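Local coordinates for protein metallophosphoesterase (Clostridium thermocellum, PDB 4J6O) that probably removes phosphate groups from RNA ends as the manganese-dependent 2',3'-phosphatase component of a bacterial Pnkp-Hen1 RNA repair system, at residues Asp19-Tyr24 and Gly226-Gly231. Sequence-based numbering, arbitrary orientation.
Sequences DIHGCY and GCVFGG. With MN (manganese (II) ion), chain J.
Val-228 packs its two methyl branches against His-21 and Cys-23, illustrating how a metal-binding loop can be backed by a second loop distant in sequence. The valine and histidine side chains cross at about a right angle: CG1 of Val-228 lies 3.8 Å from CB of His-21 and comes obliquely toward the CG-CD2 side of the imidazole, while CG2 of Val-228 sits 3.5 Å from the carbonyl O of His-21. CG1 stands between the backbone N and the carbonyl carbon of its own residue (chi1 75°), which sets it over the centre of the Phe-229 ring, 3.7 Å above the plane. The methyl thus lies between the face of Phe-229 and the CB end of His-21. Beside it, SG of Cys-23 meets CB of Val-228 at 3.7 Å, and CB of Cys-23 meets SG of Cys-227 at 3.9 Å; the two cysteines touch as apolar neighbours, not as a disulfide. No direct hydrogen bond links the loops. Instead the buried carbonyl O of Asp-19 accepts from two waters, one passing on to Val-228 N and the other, by a longer bond, to Cys-227 N.

The far end of His-21 faces the metal. NE2 binds manganese at 2.3 Å and OD2 of Asp-19 binds it at 2.2 Å, with a water and Asp-65 among the other ligands. The ring's rotation is fixed from both nitrogens, since ND1 is hydrogen-bonded to the carbonyl O of Val-67. A type I' turn with His-21 and Gly-22 at its centre, closed by the bond from Cys-23 N to Ile-20 O, leads the chain to Cys-23, the N-cap of helix 24-33. The Asp-X-His sequence after strand 14-17, with its aspartate and histidine on one metal, is the signature of the calcineurin-like metallophosphoesterase active site.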
ATOM      1  N   ASP A  19       3.663   2.318   2.360  1.00 16.18           N
ATOM      2  CA  ASP A  19       2.763   3.438   2.079  1.00 13.20           C
ATOM      3  C   ASP A  19       3.474   4.609   1.414  1.00 15.52           C
ATOM      4  O   ASP A  19       4.450   5.160   1.948  1.00 18.49           O
ATOM      5  CB  ASP A  19       2.207   3.966   3.401  1.00 15.10           C
ATOM      6  CG  ASP A  19       1.550   2.920   4.239  1.00 19.80           C
ATOM      7  OD1 ASP A  19       2.052   1.778   4.457  1.00 18.52           O
ATOM      8  OD2 ASP A  19       0.467   3.298   4.810  1.00 18.67           O
ATOM      9  N   ILE A  20       2.898   5.029   0.302  1.00 16.17           N
ATOM     10  CA  ILE A  20       3.447   6.098  -0.484  1.00 15.37           C
ATOM     11  C   ILE A  20       2.860   7.469  -0.164  1.00 16.15           C
ATOM     12  O   ILE A  20       3.615   8.442  -0.109  1.00 18.54           O
ATOM     13  CB  ILE A  20       3.296   5.762  -1.973  1.00 17.37           C
ATOM     14  CG1 ILE A  20       4.112   4.470  -2.290  1.00 19.46           C
ATOM     15  CG2 ILE A  20       3.724   6.929  -2.846  1.00 18.00           C
ATOM     16  CD1 ILE A  20       3.654   3.766  -3.605  1.00 21.61           C
ATOM     17  N   HIS A  21       1.514   7.496   0.090  1.00 18.87           N
ATOM     18  CA  HIS A  21       0.865   8.738   0.526  1.00 20.06           C
ATOM     19  C   HIS A  21       1.384   9.945  -0.299  1.00 23.81           C
ATOM     20  O   HIS A  21       1.827  10.967   0.249  1.00 21.87           O
ATOM     21  CB  HIS A  21       1.102   8.964   2.021  1.00 18.15           C
ATOM     22  CG  HIS A  21       0.285   8.065   2.885  1.00 19.52           C
ATOM     23  ND1 HIS A  21      -1.090   8.008   2.783  1.00 18.87           N
ATOM     24  CD2 HIS A  21       0.629   7.218   3.879  1.00 18.63           C
ATOM     25  CE1 HIS A  21      -1.553   7.115   3.635  1.00 18.57           C
ATOM     26  NE2 HIS A  21      -0.535   6.635   4.328  1.00 17.28           N
ATOM     27  N   GLY A  22       1.317   9.811  -1.613  1.00 20.82           N
ATOM     28  CA  GLY A  22       1.550  10.947  -2.496  1.00 20.50           C
ATOM     29  C   GLY A  22       3.003  11.316  -2.708  1.00 21.49           C
ATOM     30  O   GLY A  22       3.280  12.330  -3.313  1.00 22.87           O
ATOM     31  N   CYS A  23       3.919  10.510  -2.174  1.00 19.58           N
ATOM     32  CA  CYS A  23       5.335  10.858  -2.275  1.00 18.73           C
ATOM     33  C   CYS A  23       5.946  10.344  -3.612  1.00 20.68           C
ATOM     34  O   CYS A  23       6.761   9.426  -3.608  1.00 22.42           O
ATOM     35  CB  CYS A  23       6.085  10.291  -1.115  1.00 19.63           C
ATOM     36  SG  CYS A  23       5.610  11.169   0.453  1.00 22.39           S
ATOM     37  N   TYR A  24       5.504  10.922  -4.700  1.00 23.53           N
ATOM     38  CA  TYR A  24       5.996  10.513  -6.006  1.00 25.01           C
ATOM     39  C   TYR A  24       7.524  10.592  -6.147  1.00 24.22           C
ATOM     40  O   TYR A  24       8.127   9.682  -6.743  1.00 22.34           O
ATOM     41  CB  TYR A  24       5.339  11.352  -7.109  1.00 23.49           C
ATOM     42  CG  TYR A  24       5.879  11.017  -8.477  1.00 25.09           C
ATOM     43  CD1 TYR A  24       5.370   9.943  -9.171  1.00 28.36           C
ATOM     44  CD2 TYR A  24       6.918  11.724  -9.008  1.00 27.91           C
ATOM     45  CE1 TYR A  24       5.865   9.618 -10.417  1.00 28.79           C
ATOM     46  CE2 TYR A  24       7.430  11.393 -10.263  1.00 30.34           C
ATOM     47  CZ  TYR A  24       6.892  10.328 -10.940  1.00 34.73           C
ATOM     48  OH  TYR A  24       7.384   9.988 -12.198  1.00 38.73           O
ATOM     49  N   GLY A 226       7.074   5.327   7.139  1.00 18.81           N
ATOM     50  CA  GLY A 226       6.553   6.680   7.265  1.00 21.63           C
ATOM     51  C   GLY A 226       7.192   7.726   6.375  1.00 18.85           C
ATOM     52  O   GLY A 226       7.504   8.841   6.800  1.00 21.41           O
ATOM     53  N   CYS A 227       7.292   7.386   5.084  1.00 17.50           N
ATOM     54  CA  CYS A 227       7.896   8.313   4.121  1.00 18.89           C
ATOM     55  C   CYS A 227       7.277   9.704   4.193  1.00 22.48           C
ATOM     56  O   CYS A 227       7.984  10.717   4.287  1.00 21.78           O
ATOM     57  CB  CYS A 227       7.709   7.717   2.729  1.00 19.69           C
ATOM     58  SG  CYS A 227       8.557   8.711   1.483  1.00 23.57           S
ATOM     59  N   VAL A 228       5.957   9.771   4.151  1.00 19.85           N
ATOM     60  CA  VAL A 228       5.367  11.086   4.095  1.00 18.63           C
ATOM     61  C   VAL A 228       5.521  11.954   5.344  1.00 22.77           C
ATOM     62  O   VAL A 228       5.436  13.184   5.255  1.00 23.46           O
ATOM     63  CB  VAL A 228       3.858  10.947   3.703  1.00 21.12           C
ATOM     64  CG1 VAL A 228       3.020  10.417   4.907  1.00 24.13           C
ATOM     65  CG2 VAL A 228       3.284  12.280   3.186  1.00 22.58           C
ATOM     66  N   PHE A 229       5.853  11.296   6.459  1.00 23.59           N
ATOM     67  CA  PHE A 229       6.083  11.952   7.740  1.00 24.40           C
ATOM     68  C   PHE A 229       7.527  12.398   7.924  1.00 23.44           C
ATOM     69  O   PHE A 229       7.934  12.757   9.027  1.00 30.61           O
ATOM     70  CB  PHE A 229       5.673  11.006   8.875  1.00 23.29           C
ATOM     71  CG  PHE A 229       4.277  10.523   8.759  1.00 24.86           C
ATOM     72  CD1 PHE A 229       3.229  11.439   8.814  1.00 24.71           C
ATOM     73  CD2 PHE A 229       3.974   9.174   8.539  1.00 20.87           C
ATOM     74  CE1 PHE A 229       1.898  10.972   8.721  1.00 22.11           C
ATOM     75  CE2 PHE A 229       2.624   8.701   8.416  1.00 23.99           C
ATOM     76  CZ  PHE A 229       1.589   9.640   8.517  1.00 22.64           C
ATOM     77  N   GLY A 230       8.339  12.342   6.845  1.00 24.64           N
ATOM     78  CA  GLY A 230       9.758  12.688   6.940  1.00 27.59           C
ATOM     79  C   GLY A 230      10.637  11.466   7.278  1.00 31.65           C
ATOM     80  O   GLY A 230      11.809  11.598   7.673  1.00 30.83           O
ATOM     81  N   GLY A 231      10.078  10.257   7.129  1.00 23.71           N
ATOM     82  CA  GLY A 231      10.841   9.038   7.362  1.00 24.11           C
ATOM     83  C   GLY A 231      11.482   8.558   6.088  1.00 24.23           C
ATOM     84  O   GLY A 231      12.313   9.268   5.492  1.00 26.58           O
TER
HETATM   85 MN    MN J 508      -0.818   4.805   5.678  1.00 18.86          MN
HETATM   86  O   HOH W   1       4.256   7.558   3.532  1.00 19.21           O
HETATM   87  O   HOH W   2       6.116   4.525   4.038  1.00 19.98           O
HETATM   88  O   HOH W   3       1.039   5.417   6.904  1.00 20.73           O